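Local coordinates for cell division control protein 45 cdc45 putative (Entamoeba histolytica, PDB 6CC2), which probably acts in DNA replication as the Cdc45 component of the CMG (Cdc45-MCM-GINS) helicase, as in its eukaryotic relatives, at residues Met313-Glu316 / Met317-Lys320; Val294-Ala297 / Asp298-Ile301; Glu527-Val530 / Lys531-Ala535; Phe441-Pro444 / Tyr445-Leu448; Ser458-Tyr462 / Lys463-Pro467. All coordinates share one frame; numbering follows the deposited sequence.

Contact 1: residues Met313-Glu316 / Met317-Lys320. With EDO (1,2-ethanediol), chain L.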
loop_
_atom_site.group_PDB
_atom_site.type_symbol
_atom_site.label_atom_id
_atom_site.label_comp_id
_atom_site.label_asym_id
_atom_site.label_seq_id
_atom_site.Cartn_x
_atom_site.Cartn_y
_atom_site.Cartn_z
HETATM N N MSE A 313 -29.623 -3.951 0.082
HETATM C CA MSE A 313 -30.294 -2.685 0.416
HETATM C C MSE A 313 -31.057 -2.220 -0.817
HETATM O O MSE A 313 -30.592 -2.349 -1.940
HETATM C CB MSE A 313 -29.292 -1.642 0.888
HETATM C CG MSE A 313 -29.976 -0.498 1.597
HETATM SE SE MSE A 313 -28.777 0.797 2.331
HETATM C CE MSE A 313 -28.175 1.666 0.689
ATOM N N SER A 314 -32.272 -1.714 -0.628
ATOM C CA SER A 314 -33.099 -1.373 -1.770
ATOM C C SER A 314 -32.442 -0.271 -2.596
ATOM O O SER A 314 -31.718 0.578 -2.068
ATOM C CB SER A 314 -34.477 -0.909 -1.307
ATOM O OG SER A 314 -34.412 0.398 -0.805
ATOM N N LEU A 315 -32.759 -0.260 -3.895
ATOM C CA LEU A 315 -32.250 0.795 -4.769
ATOM C C LEU A 315 -32.786 2.157 -4.353
ATOM O O LEU A 315 -32.079 3.163 -4.486
ATOM C CB LEU A 315 -32.610 0.498 -6.210
ATOM C CG LEU A 315 -32.015 1.421 -7.272
ATOM C CD1 LEU A 315 -30.522 1.601 -7.078
ATOM C CD2 LEU A 315 -32.282 0.884 -8.663
ATOM N N GLU A 316 -34.007 2.203 -3.817
ATOM C CA GLU A 316 -34.544 3.464 -3.318
ATOM C C GLU A 316 -33.663 4.032 -2.217
ATOM O O GLU A 316 -33.460 5.250 -2.139
ATOM C CB GLU A 316 -35.973 3.275 -2.798
ATOM C CG GLU A 316 -37.025 3.120 -3.861
ATOM C CD GLU A 316 -37.193 1.697 -4.361
ATOM O OE1 GLU A 316 -36.366 0.833 -4.008
ATOM O OE2 GLU A 316 -38.147 1.448 -5.105
HETATM N N MSE A 317 -33.113 3.174 -1.361
HETATM C CA MSE A 317 -32.269 3.646 -0.285
HETATM C C MSE A 317 -30.904 4.053 -0.857
HETATM O O MSE A 317 -30.302 5.008 -0.398
HETATM C CB MSE A 317 -32.085 2.584 0.796
HETATM C CG MSE A 317 -33.342 2.278 1.588
HETATM SE SE MSE A 317 -34.147 3.836 2.482
HETATM C CE MSE A 317 -35.531 4.240 1.146
ATOM N N LYS A 318 -30.449 3.327 -1.880
ATOM C CA LYS A 318 -29.181 3.682 -2.510
ATOM C C LYS A 318 -29.272 5.059 -3.165
ATOM O O LYS A 318 -28.318 5.848 -3.099
ATOM C CB LYS A 318 -28.792 2.626 -3.541
ATOM C CG LYS A 318 -28.307 1.322 -2.931
ATOM C CD LYS A 318 -27.985 0.302 -4.004
ATOM C CE LYS A 318 -27.362 -0.951 -3.402
ATOM N NZ LYS A 318 -28.118 -2.180 -3.751
ATOM N N ASN A 319 -30.405 5.351 -3.800
ATOM C CA ASN A 319 -30.606 6.650 -4.448
ATOM C C ASN A 319 -30.606 7.770 -3.412
ATOM O O ASN A 319 -30.005 8.829 -3.633
ATOM C CB ASN A 319 -31.908 6.667 -5.243
ATOM C CG ASN A 319 -31.881 5.748 -6.466
ATOM O OD1 ASN A 319 -30.826 5.412 -6.986
ATOM N ND2 ASN A 319 -33.052 5.345 -6.920
ATOM N N LYS A 320 -31.254 7.544 -2.264
ATOM C CA LYS A 320 -31.241 8.536 -1.188
ATOM C C LYS A 320 -29.828 8.782 -0.688
ATOM O O LYS A 320 -29.417 9.931 -0.478
ATOM C CB LYS A 320 -32.131 8.087 -0.019
ATOM C CG LYS A 320 -33.604 8.383 -0.190
ATOM C CD LYS A 320 -34.425 7.797 0.978
ATOM C CE LYS A 320 -35.419 8.802 1.538
ATOM N NZ LYS A 320 -36.595 8.126 2.115
HETATM C C1 EDO L . -29.848 -2.623 -6.620
HETATM O O1 EDO L . -30.014 -2.554 -5.196
HETATM C C2 EDO L . -28.409 -2.981 -6.980
HETATM O O2 EDO L . -28.038 -4.224 -6.364
#

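Contact 2: residues Val294-Ala297 / Asp298-Ile301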
loop_
_atom_site.group_PDB
_atom_site.type_symbol
_atom_site.label_atom_id
_atom_site.label_comp_id
_atom_site.label_asym_id
_atom_site.label_seq_id
_atom_site.Cartn_x
_atom_site.Cartn_y
_atom_site.Cartn_z
ATOM N N VAL A 294 -27.256 9.945 13.896
ATOM C CA VAL A 294 -28.007 11.137 13.513
ATOM C C VAL A 294 -27.804 11.439 12.034
ATOM O O VAL A 294 -28.739 11.848 11.334
ATOM C CB VAL A 294 -27.598 12.331 14.398
ATOM C CG1 VAL A 294 -28.026 13.626 13.760
ATOM C CG2 VAL A 294 -28.196 12.181 15.784
ATOM N N LEU A 295 -26.582 11.261 11.539
ATOM C CA LEU A 295 -26.316 11.456 10.122
ATOM C C LEU A 295 -27.120 10.470 9.276
ATOM O O LEU A 295 -27.705 10.850 8.256
ATOM C CB LEU A 295 -24.822 11.299 9.857
ATOM C CG LEU A 295 -24.249 11.593 8.468
ATOM C CD1 LEU A 295 -24.552 10.484 7.470
ATOM C CD2 LEU A 295 -24.759 12.935 7.957
ATOM N N ILE A 296 -27.141 9.198 9.676
ATOM C CA ILE A 296 -27.869 8.199 8.903
ATOM C C ILE A 296 -29.347 8.559 8.848
ATOM O O ILE A 296 -29.995 8.450 7.800
ATOM C CB ILE A 296 -27.653 6.803 9.497
ATOM C CG1 ILE A 296 -26.170 6.408 9.499
ATOM C CG2 ILE A 296 -28.474 5.764 8.706
ATOM C CD1 ILE A 296 -25.526 6.412 8.129
ATOM N N ALA A 297 -29.903 9.001 9.978
ATOM C CA ALA A 297 -31.301 9.421 10.022
ATOM C C ALA A 297 -31.540 10.650 9.154
ATOM O O ALA A 297 -32.607 10.778 8.538
ATOM C CB ALA A 297 -31.717 9.685 11.464
ATOM N N ASP A 298 -30.568 11.558 9.091
ATOM C CA ASP A 298 -30.691 12.728 8.236
ATOM C C ASP A 298 -30.841 12.349 6.768
ATOM O O ASP A 298 -31.436 13.107 5.994
ATOM C CB ASP A 298 -29.463 13.630 8.402
ATOM C CG ASP A 298 -29.656 14.998 7.767
ATOM O OD1 ASP A 298 -30.207 15.891 8.444
ATOM O OD2 ASP A 298 -29.263 15.182 6.593
HETATM N N MSE A 299 -30.293 11.207 6.363
HETATM C CA MSE A 299 -30.413 10.755 4.982
HETATM C C MSE A 299 -31.775 10.120 4.714
HETATM O O MSE A 299 -32.125 9.836 3.564
HETATM C CB MSE A 299 -29.300 9.759 4.648
HETATM C CG MSE A 299 -27.932 10.365 4.720
HETATM SE SE MSE A 299 -26.580 9.131 4.041
HETATM C CE MSE A 299 -26.799 7.730 5.299
ATOM N N GLY A 300 -32.540 9.912 5.782
ATOM C CA GLY A 300 -33.820 9.243 5.673
ATOM C C GLY A 300 -33.725 7.755 5.477
ATOM O O GLY A 300 -34.651 7.146 4.928
ATOM N N ILE A 301 -32.632 7.142 5.911
ATOM C CA ILE A 301 -32.414 5.708 5.755
ATOM C C ILE A 301 -32.518 5.052 7.127
ATOM O O ILE A 301 -31.733 5.384 8.025
ATOM C CB ILE A 301 -31.052 5.418 5.114
ATOM C CG1 ILE A 301 -30.961 6.090 3.740
ATOM C CG2 ILE A 301 -30.814 3.918 5.006
ATOM C CD1 ILE A 301 -29.572 6.052 3.127
#

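Contact 3: residues Glu527-Val530 / Lys531-Ala535. With EDO (1,2-ethanediol), chain D.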
loop_
_atom_site.group_PDB
_atom_site.type_symbol
_atom_site.label_atom_id
_atom_site.label_comp_id
_atom_site.label_asym_id
_atom_site.label_seq_id
_atom_site.Cartn_x
_atom_site.Cartn_y
_atom_site.Cartn_z
ATOM N N GLU A 527 9.850 -0.370 33.099
ATOM C CA GLU A 527 10.254 0.688 34.011
ATOM C C GLU A 527 11.027 1.803 33.319
ATOM O O GLU A 527 11.213 2.867 33.924
ATOM C CB GLU A 527 11.090 0.096 35.143
ATOM C CG GLU A 527 12.314 -0.684 34.704
ATOM C CD GLU A 527 12.056 -2.184 34.630
ATOM O OE1 GLU A 527 11.039 -2.611 34.013
ATOM O OE2 GLU A 527 12.872 -2.943 35.202
ATOM N N ASN A 528 11.504 1.585 32.094
ATOM C CA ASN A 528 12.325 2.567 31.396
ATOM C C ASN A 528 11.552 3.398 30.399
ATOM O O ASN A 528 12.154 4.052 29.550
ATOM C CB ASN A 528 13.477 1.861 30.690
ATOM C CG ASN A 528 14.452 1.267 31.661
ATOM O OD1 ASN A 528 14.638 1.785 32.758
ATOM N ND2 ASN A 528 15.086 0.170 31.268
ATOM N N LEU A 529 10.227 3.431 30.502
ATOM C CA LEU A 529 9.444 4.198 29.532
ATOM C C LEU A 529 9.862 5.663 29.525
ATOM O O LEU A 529 10.045 6.253 28.452
ATOM C CB LEU A 529 7.947 4.066 29.843
ATOM C CG LEU A 529 7.031 4.863 28.916
ATOM C CD1 LEU A 529 7.092 4.383 27.494
ATOM C CD2 LEU A 529 5.573 4.809 29.440
ATOM N N VAL A 530 9.974 6.276 30.714
ATOM C CA VAL A 530 10.347 7.689 30.796
ATOM C C VAL A 530 11.767 7.899 30.278
ATOM O O VAL A 530 12.010 8.827 29.491
ATOM C CB VAL A 530 10.184 8.199 32.240
ATOM C CG1 VAL A 530 10.868 9.534 32.434
ATOM C CG2 VAL A 530 8.700 8.317 32.574
ATOM N N LYS A 531 12.686 7.017 30.662
ATOM C CA LYS A 531 14.057 7.089 30.172
ATOM C C LYS A 531 14.090 7.036 28.648
ATOM O O LYS A 531 14.790 7.829 27.989
ATOM C CB LYS A 531 14.872 5.943 30.773
ATOM C CG LYS A 531 16.313 5.885 30.320
ATOM C CD LYS A 531 17.011 4.663 30.916
ATOM C CE LYS A 531 18.483 4.623 30.531
ATOM N NZ LYS A 531 19.155 3.419 31.076
ATOM N N TYR A 532 13.343 6.103 28.067
ATOM C CA TYR A 532 13.289 5.979 26.611
ATOM C C TYR A 532 12.673 7.205 25.951
ATOM O O TYR A 532 13.165 7.682 24.918
ATOM C CB TYR A 532 12.501 4.734 26.230
ATOM C CG TYR A 532 12.326 4.607 24.742
ATOM C CD1 TYR A 532 13.393 4.228 23.938
ATOM C CD2 TYR A 532 11.132 4.920 24.127
ATOM C CE1 TYR A 532 13.255 4.143 22.583
ATOM C CE2 TYR A 532 10.989 4.828 22.770
ATOM C CZ TYR A 532 12.057 4.439 21.999
ATOM O OH TYR A 532 11.922 4.371 20.645
ATOM N N LYS A 533 11.589 7.740 26.521
ATOM C CA LYS A 533 10.986 8.924 25.923
ATOM C C LYS A 533 11.962 10.093 25.944
ATOM O O LYS A 533 12.035 10.864 24.971
ATOM C CB LYS A 533 9.689 9.276 26.667
ATOM C CG LYS A 533 8.546 8.285 26.364
ATOM C CD LYS A 533 7.449 8.324 27.448
ATOM C CE LYS A 533 6.491 9.444 27.240
ATOM N NZ LYS A 533 5.426 9.478 28.323
ATOM N N LYS A 534 12.724 10.238 27.033
ATOM C CA LYS A 534 13.694 11.328 27.118
ATOM C C LYS A 534 14.810 11.152 26.093
ATOM O O LYS A 534 15.248 12.130 25.475
ATOM C CB LYS A 534 14.271 11.425 28.531
ATOM C CG LYS A 534 13.248 11.866 29.576
ATOM C CD LYS A 534 13.883 12.060 30.955
ATOM C CE LYS A 534 14.469 10.760 31.494
ATOM N NZ LYS A 534 14.786 10.837 32.949
ATOM N N ALA A 535 15.280 9.915 25.913
ATOM C CA ALA A 535 16.336 9.642 24.938
ATOM C C ALA A 535 15.854 9.878 23.520
ATOM O O ALA A 535 16.593 10.422 22.680
ATOM C CB ALA A 535 16.823 8.197 25.086
HETATM C C1 EDO D . 15.680 0.145 28.120
HETATM O O1 EDO D . 14.802 -0.937 28.381
HETATM C C2 EDO D . 14.869 1.214 27.435
HETATM O O2 EDO D . 15.550 2.383 27.417
HETATM O O HOH W 1 12.465 5.592 33.203
#

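Contact 4: residues Phe441-Pro444 / Tyr445-Leu448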
loop_
_atom_site.group_PDB
_atom_site.type_symbol
_atom_site.label_atom_id
_atom_site.label_comp_id
_atom_site.label_asym_id
_atom_site.label_seq_id
_atom_site.Cartn_x
_atom_site.Cartn_y
_atom_site.Cartn_z
ATOM N N PHE A 441 -2.765 -5.920 21.356
ATOM C CA PHE A 441 -1.866 -5.295 20.393
ATOM C C PHE A 441 -0.397 -5.372 20.792
ATOM O O PHE A 441 0.429 -4.677 20.199
ATOM C CB PHE A 441 -2.275 -3.835 20.168
ATOM C CG PHE A 441 -3.508 -3.691 19.351
ATOM C CD1 PHE A 441 -3.436 -3.672 17.960
ATOM C CD2 PHE A 441 -4.763 -3.615 19.962
ATOM C CE1 PHE A 441 -4.587 -3.573 17.192
ATOM C CE2 PHE A 441 -5.909 -3.503 19.192
ATOM C CZ PHE A 441 -5.818 -3.485 17.813
ATOM N N LYS A 442 -0.045 -6.239 21.744
ATOM C CA LYS A 442 1.343 -6.324 22.183
ATOM C C LYS A 442 2.245 -7.062 21.203
ATOM O O LYS A 442 3.470 -6.970 21.328
ATOM C CB LYS A 442 1.423 -7.043 23.538
ATOM C CG LYS A 442 0.842 -8.457 23.549
ATOM C CD LYS A 442 1.223 -9.191 24.824
ATOM C CE LYS A 442 0.655 -10.600 24.860
ATOM N NZ LYS A 442 1.184 -11.371 26.028
ATOM N N THR A 443 1.690 -7.804 20.261
ATOM C CA THR A 443 2.557 -8.474 19.288
ATOM C C THR A 443 2.979 -7.487 18.206
ATOM O O THR A 443 2.189 -6.630 17.806
ATOM C CB THR A 443 1.848 -9.661 18.640
ATOM O OG1 THR A 443 0.755 -9.180 17.847
ATOM C CG2 THR A 443 1.348 -10.640 19.689
ATOM N N PRO A 444 4.209 -7.588 17.696
ATOM C CA PRO A 444 4.651 -6.593 16.713
ATOM C C PRO A 444 3.746 -6.488 15.486
ATOM O O PRO A 444 3.471 -5.370 15.049
ATOM C CB PRO A 444 6.061 -7.081 16.334
ATOM C CG PRO A 444 6.542 -7.773 17.596
ATOM C CD PRO A 444 5.312 -8.475 18.135
ATOM N N TYR A 445 3.293 -7.603 14.919
ATOM C CA TYR A 445 2.503 -7.491 13.691
ATOM C C TYR A 445 1.172 -6.780 13.932
ATOM O O TYR A 445 0.701 -6.056 13.053
ATOM C CB TYR A 445 2.291 -8.858 13.062
ATOM C CG TYR A 445 1.547 -9.868 13.902
ATOM C CD1 TYR A 445 2.206 -10.661 14.833
ATOM C CD2 TYR A 445 0.181 -10.035 13.754
ATOM C CE1 TYR A 445 1.517 -11.568 15.587
ATOM C CE2 TYR A 445 -0.499 -10.951 14.503
ATOM C CZ TYR A 445 0.166 -11.703 15.419
ATOM O OH TYR A 445 -0.544 -12.621 16.182
ATOM N N LYS A 446 0.575 -6.931 15.118
ATOM C CA LYS A 446 -0.629 -6.169 15.444
ATOM C C LYS A 446 -0.312 -4.718 15.795
ATOM O O LYS A 446 -1.019 -3.798 15.368
ATOM C CB LYS A 446 -1.372 -6.837 16.609
ATOM C CG LYS A 446 -1.886 -8.227 16.341
ATOM C CD LYS A 446 -3.006 -8.221 15.335
ATOM C CE LYS A 446 -3.755 -9.546 15.343
ATOM N NZ LYS A 446 -4.863 -9.559 14.340
ATOM N N ALA A 447 0.704 -4.494 16.627
ATOM C CA ALA A 447 1.096 -3.135 16.977
ATOM C C ALA A 447 1.422 -2.319 15.735
ATOM O O ALA A 447 1.077 -1.144 15.669
ATOM C CB ALA A 447 2.284 -3.159 17.940
ATOM N N LEU A 448 2.092 -2.938 14.744
ATOM C CA LEU A 448 2.439 -2.220 13.517
ATOM C C LEU A 448 1.178 -1.745 12.802
ATOM O O LEU A 448 1.121 -0.616 12.301
ATOM C CB LEU A 448 3.257 -3.111 12.601
ATOM C CG LEU A 448 4.747 -3.268 12.913
ATOM C CD1 LEU A 448 5.315 -4.544 12.293
ATOM C CD2 LEU A 448 5.499 -2.038 12.421
#

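Contact 5: residues Ser458-Tyr462 / Lys463-Pro467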
loop_
_atom_site.group_PDB
_atom_site.type_symbol
_atom_site.label_atom_id
_atom_site.label_comp_id
_atom_site.label_asym_id
_atom_site.label_seq_id
_atom_site.Cartn_x
_atom_site.Cartn_y
_atom_site.Cartn_z
ATOM N N SER A 458 -4.602 10.349 13.565
ATOM C CA SER A 458 -4.188 11.557 14.282
ATOM C C SER A 458 -3.809 12.665 13.308
ATOM O O SER A 458 -4.160 13.828 13.523
ATOM C CB SER A 458 -3.021 11.251 15.230
ATOM O OG SER A 458 -1.855 10.810 14.528
ATOM N N SER A 459 -3.126 12.321 12.202
ATOM C CA SER A 459 -2.758 13.347 11.227
ATOM C C SER A 459 -3.970 13.998 10.607
ATOM O O SER A 459 -3.987 15.219 10.395
ATOM C CB SER A 459 -1.884 12.737 10.128
ATOM O OG SER A 459 -0.637 12.328 10.641
ATOM N N ARG A 460 -5.001 13.203 10.291
ATOM C CA ARG A 460 -6.231 13.801 9.763
ATOM C C ARG A 460 -6.957 14.632 10.813
ATOM O O ARG A 460 -7.520 15.693 10.498
ATOM C CB ARG A 460 -7.132 12.688 9.217
ATOM C CG ARG A 460 -6.541 11.961 8.023
ATOM C CD ARG A 460 -7.580 11.033 7.341
ATOM N NE ARG A 460 -7.009 10.323 6.191
ATOM C CZ ARG A 460 -6.942 10.791 4.972
ATOM N NH1 ARG A 460 -7.468 11.981 4.669
ATOM N NH2 ARG A 460 -6.378 10.045 4.019
ATOM N N ARG A 461 -6.968 14.175 12.056
ATOM C CA ARG A 461 -7.700 14.891 13.104
ATOM C C ARG A 461 -7.107 16.276 13.335
ATOM O O ARG A 461 -7.840 17.251 13.533
ATOM C CB ARG A 461 -7.681 14.074 14.389
ATOM C CG ARG A 461 -8.181 14.854 15.606
ATOM C CD ARG A 461 -8.556 13.895 16.715
ATOM N NE ARG A 461 -9.740 13.139 16.360
ATOM C CZ ARG A 461 -10.396 12.337 17.187
ATOM N NH1 ARG A 461 -9.979 12.196 18.435
ATOM N NH2 ARG A 461 -11.467 11.682 16.764
ATOM N N TYR A 462 -5.778 16.384 13.286
ATOM C CA TYR A 462 -5.102 17.643 13.574
ATOM C C TYR A 462 -4.554 18.336 12.340
ATOM O O TYR A 462 -3.968 19.431 12.465
ATOM C CB TYR A 462 -4.002 17.396 14.606
ATOM C CG TYR A 462 -4.585 16.847 15.884
ATOM C CD1 TYR A 462 -5.451 17.623 16.663
ATOM C CD2 TYR A 462 -4.304 15.570 16.306
ATOM C CE1 TYR A 462 -6.018 17.115 17.814
ATOM C CE2 TYR A 462 -4.859 15.055 17.459
ATOM C CZ TYR A 462 -5.707 15.836 18.215
ATOM O OH TYR A 462 -6.269 15.337 19.371
ATOM N N LYS A 463 -4.798 17.788 11.151
ATOM C CA LYS A 463 -4.365 18.378 9.893
ATOM C C LYS A 463 -2.856 18.639 9.934
ATOM O O LYS A 463 -2.369 19.718 9.600
ATOM C CB LYS A 463 -5.133 19.664 9.571
ATOM C CG LYS A 463 -6.623 19.496 9.454
ATOM C CD LYS A 463 -7.011 18.463 8.428
ATOM C CE LYS A 463 -8.523 18.407 8.229
ATOM N NZ LYS A 463 -9.028 19.571 7.446
ATOM N N LYS A 464 -2.114 17.628 10.377
ATOM C CA LYS A 464 -0.671 17.727 10.530
ATOM C C LYS A 464 -0.114 16.311 10.453
ATOM O O LYS A 464 -0.337 15.533 11.383
ATOM C CB LYS A 464 -0.316 18.379 11.863
ATOM C CG LYS A 464 1.176 18.343 12.234
ATOM C CD LYS A 464 2.051 19.106 11.276
ATOM C CE LYS A 464 3.462 19.260 11.839
ATOM N NZ LYS A 464 4.411 19.871 10.868
ATOM N N TRP A 465 0.600 15.983 9.374
ATOM C CA TRP A 465 1.124 14.637 9.177
ATOM C C TRP A 465 2.491 14.492 9.829
ATOM O O TRP A 465 3.387 15.310 9.602
ATOM C CB TRP A 465 1.198 14.307 7.677
ATOM C CG TRP A 465 -0.161 14.081 7.153
ATOM C CD1 TRP A 465 -1.079 15.022 6.799
ATOM C CD2 TRP A 465 -0.800 12.807 6.984
ATOM N NE1 TRP A 465 -2.257 14.406 6.411
ATOM C CE2 TRP A 465 -2.108 13.052 6.528
ATOM C CE3 TRP A 465 -0.397 11.495 7.215
ATOM C CZ2 TRP A 465 -3.000 12.027 6.247
ATOM C CZ3 TRP A 465 -1.294 10.473 6.946
ATOM C CH2 TRP A 465 -2.581 10.755 6.478
ATOM N N LEU A 466 2.623 13.474 10.659
ATOM C CA LEU A 466 3.842 13.149 11.375
ATOM C C LEU A 466 4.027 11.646 11.393
ATOM O O LEU A 466 3.049 10.891 11.333
ATOM C CB LEU A 466 3.791 13.661 12.825
ATOM C CG LEU A 466 3.839 15.167 12.971
ATOM C CD1 LEU A 466 3.500 15.521 14.396
ATOM C CD2 LEU A 466 5.236 15.707 12.582
ATOM N N PRO A 467 5.269 11.182 11.512
ATOM C CA PRO A 467 5.494 9.777 11.855
ATOM C C PRO A 467 4.995 9.520 13.266
ATOM O O PRO A 467 4.757 10.448 14.048
ATOM C CB PRO A 467 7.012 9.614 11.714
ATOM C CG PRO A 467 7.568 10.963 11.934
ATOM C CD PRO A 467 6.518 11.958 11.471
HETATM O O HOH W 2 1.021 10.783 13.207
#

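Contact 1: residues Met313-Glu316 / Met317-Lys320
S314 caps the start of helix 315-331 by turning its hydroxyl back onto M317. OG accepts from M317 N at 3.1 Å, with 148° at the hydrogen. A chi1 of 76° makes this possible, since it sets OG between the backbone N and the carbonyl carbon, facing an amide of the first helical turn. The carbonyl of the same residue then opens the regular backbone ladder: K318 N reaches S314 O at 3.0 Å, and M317 N adds a weak second bond to that oxygen. N319 N to L315 O, 2.8 Å long, and K320 N to E316 O carry the pattern onward.

A lysine supplies the other polar link. K318 runs extended as far as CE, back past the helix start, and its NZ donates to M313 O at 3.1 Å. A carbonyl lying ahead of the helix is thereby gripped by an ammonium group. An ethanediol, probably from the crystallisation liquor, sits at the same nitrogen, but so close that the length of that bond is doubtful.

The apolar contacts belong mainly to M313, a selenomethionine. Its chain is straight up to SE and bends at chi3 (73°), which lays CE against the lysine: M313 CE is 3.6 Å from K318 CG. Further back, M313 CG touches M317 CB at 3.8 Å, the two side chains meeting at about a right angle.

Around this turn, K318 makes a cation-pi contact with Y310, Q305 of helix 303-306 accepts from S314 N through OE1, and M317 packs on I301 and P302 in the linker before that short helix.

Contact 2: residues Val294-Ala297 / Asp298-Ile301
I296 meets I301 through its CG2 branch across a Schellman motif, the reversal that closes helix 288-298. G300 takes positive phi, and two bonds fold back into the last turn: G300 N to A297 O at 2.9 Å, and a weak, long one from I301 N to I296 O. The first arrives from above the carbonyl plane of A297 and not on a lone pair.

The apolar side of the motif is a matter of fit. I296 forks, and each branch meets a different partner. CG2 leans to the residue beyond the glycine, 3.4 Å from I301 O and 4.4 Å from I301 CB, which gives the hydrophobic pair often found across a Schellman turn. CD1, on the other branch, reaches M299. That selenomethionine is extended to SE and then hooks at chi3 (-62°), bringing its methyl up to the neighbouring ends of I296 and L295, with L295 CD1 4.2 Å from M299 CE. Helices 303-306 and 267-273 cover I296, while helix 315-331 covers L295 and M299 with Y328, whose hydroxyl also bonds D298 OD2. The tightest spot is methyl against methyl, I296 CD1 and M299 CE being only 3.4 Å apart.

Contact 3: residues Glu527-Val530 / Lys531-Ala535
L529 and V530 each lie against a lysine one turn further along helix 529-537. L529 CG touches K533 CD at 3.8 Å, and V530 CG1 meets K534 CE at 3.9 Å. In both pairs it is the methylene part of the lysine that does the touching. K533 lays CD beside the leucine with chi2 near anti (160°), and the bend at chi3 (82°) then turns CE and the ammonium group away. N528 and K531 instead run alongside each other, pointing the same way, with N528 OD1 a loose 4.2 Å from K531 CD.

Backbone bonds hold these side chains in step. Y532 N donates to N528 O at 2.8 Å, K533 N to L529 O and K534 N to V530 O. N528 occupies the N-cap position, yet its side chain makes no capping bond. Its ND2 is turned to an ethanediol, probably from the crystallisation liquor, and donates to O1 at 3.1 Å in a nearly straight line (171°); H525 N bonds the same molecule. A water takes a place in the first turn, accepting from K531 N at 2.9 Å and donating to E527 O.

Further out, L529 rests on F429, S431 and F480, and Y532 lies buried against F429 and I482 of the mixed sheet and F501 and T504 of helix 494-508. V530 and the lysines lie nearer the surface, where the lysines use their carbon chains for packing and the ammonium groups of the exposed K531 and K534 probably lie toward solvent. At the helix start, water does work that a capping side chain often does.

Contact 4: residues Phe441-Pro444 / Tyr445-Leu448
P444, T443 and F441 are the residues of the approach that the first turn of helix 444-462 covers most. P444 opens the helix: L448 N donates to P444 O at 2.8 Å, and L448 CB and CG also lie 3.3 Å from that oxygen.

T443, at the N-cap position, touches with both its polar and its apolar atoms. Its carbonyl takes a nearly straight bond from A447 N, 2.9 Å long with 176° at the hydrogen. Its hydroxyl sits over one face of the Y445 ring, offset toward the rim, with T443 OG1 3.4 Å from Y445 CE1. The tyrosine reaches this place because chi1 of 61° puts its CG between backbone N and carbonyl carbon, swinging the ring back toward the residue before the proline. K446 runs alongside T443, its CG 3.2 Å from T443 OG1, before the chain bends away to a salt bridge with D368.

F441 meets the second half of the turn. K446 O lies at the edge of its ring, in the ring plane, 3.5 Å from F441 CD1, and F441 O meets A447 CB at 3.3 Å. The ring itself is buried against N406, L407 and T410 of helix 393-417, whereas A447 packs on V483, and L448 on V483 and V521, of the mixed sheet.

Threonine followed by proline is a classic helix start. Proline has no N-H to leave without an acceptor in the first turn, and here the pair stands where the chain passes from helix 435-441 into the long helix 444-462 laid against the sheet.

Contact 5: residues Ser458-Tyr462 / Lys463-Pro467
Helix 444-462 ends in a Schellman-like C-cap, against which W465 folds back onto S459. K463 leaves the helix with positive phi (54°), and this reverses the chain so that K464 N donates to S459 O at 3.1 Å, in the carbonyl plane and on a lone pair. A weak bond from K463 N to R460 O accompanies it.

The returning chain lays the indole against the helix. S459 CB sits over the face of the six-membered ring, 3.5 Å from its centroid and 21° off the normal, a CH-pi contact. Its OG takes a weak bond from L466 N, but its stronger partner is A455 O. R460 lies beside the same indole, its CG 4.0 Å from W465 CZ2, which sits over the centre of the guanidinium face with the two planes nearly perpendicular, while R460 NE is held by a salt bridge to E456. A water donates to both S458 OG (3.2 Å) and L466 O (2.8 Å), linking the helix to the loop that leads into strand 468-474.

Beyond the turn, R428 of strand 427-432 donates to K464 O and pairs with P467 as strand 468-474 begins, W465 packs on S487 and I489, and helix 393-417 touches S458 and R461 through L415.

Along the chain the order is contact 2, contact 1, contact 4, contact 5, contact 3. All five are in series, none nesting in or crossing another, and each closes only a local turn at a helix end. Contact 2 ends helix 288-298 and contact 1 begins helix 315-331; their centres are about 13 Å apart and they touch, M317 O lying 3.7 Å from I301 CD1. Contacts 4 and 5 mark the beginning and end of helix 444-462, their centres about 21 Å apart. Contact 3 starts helix 529-537, after strand 519-525. The last three therefore tie helices to the mixed sheet, whereas contacts 1 and 2 lie in a helical part of the fold, contact 2 coming no nearer to contact 5 than about 15 Å between nearest atoms.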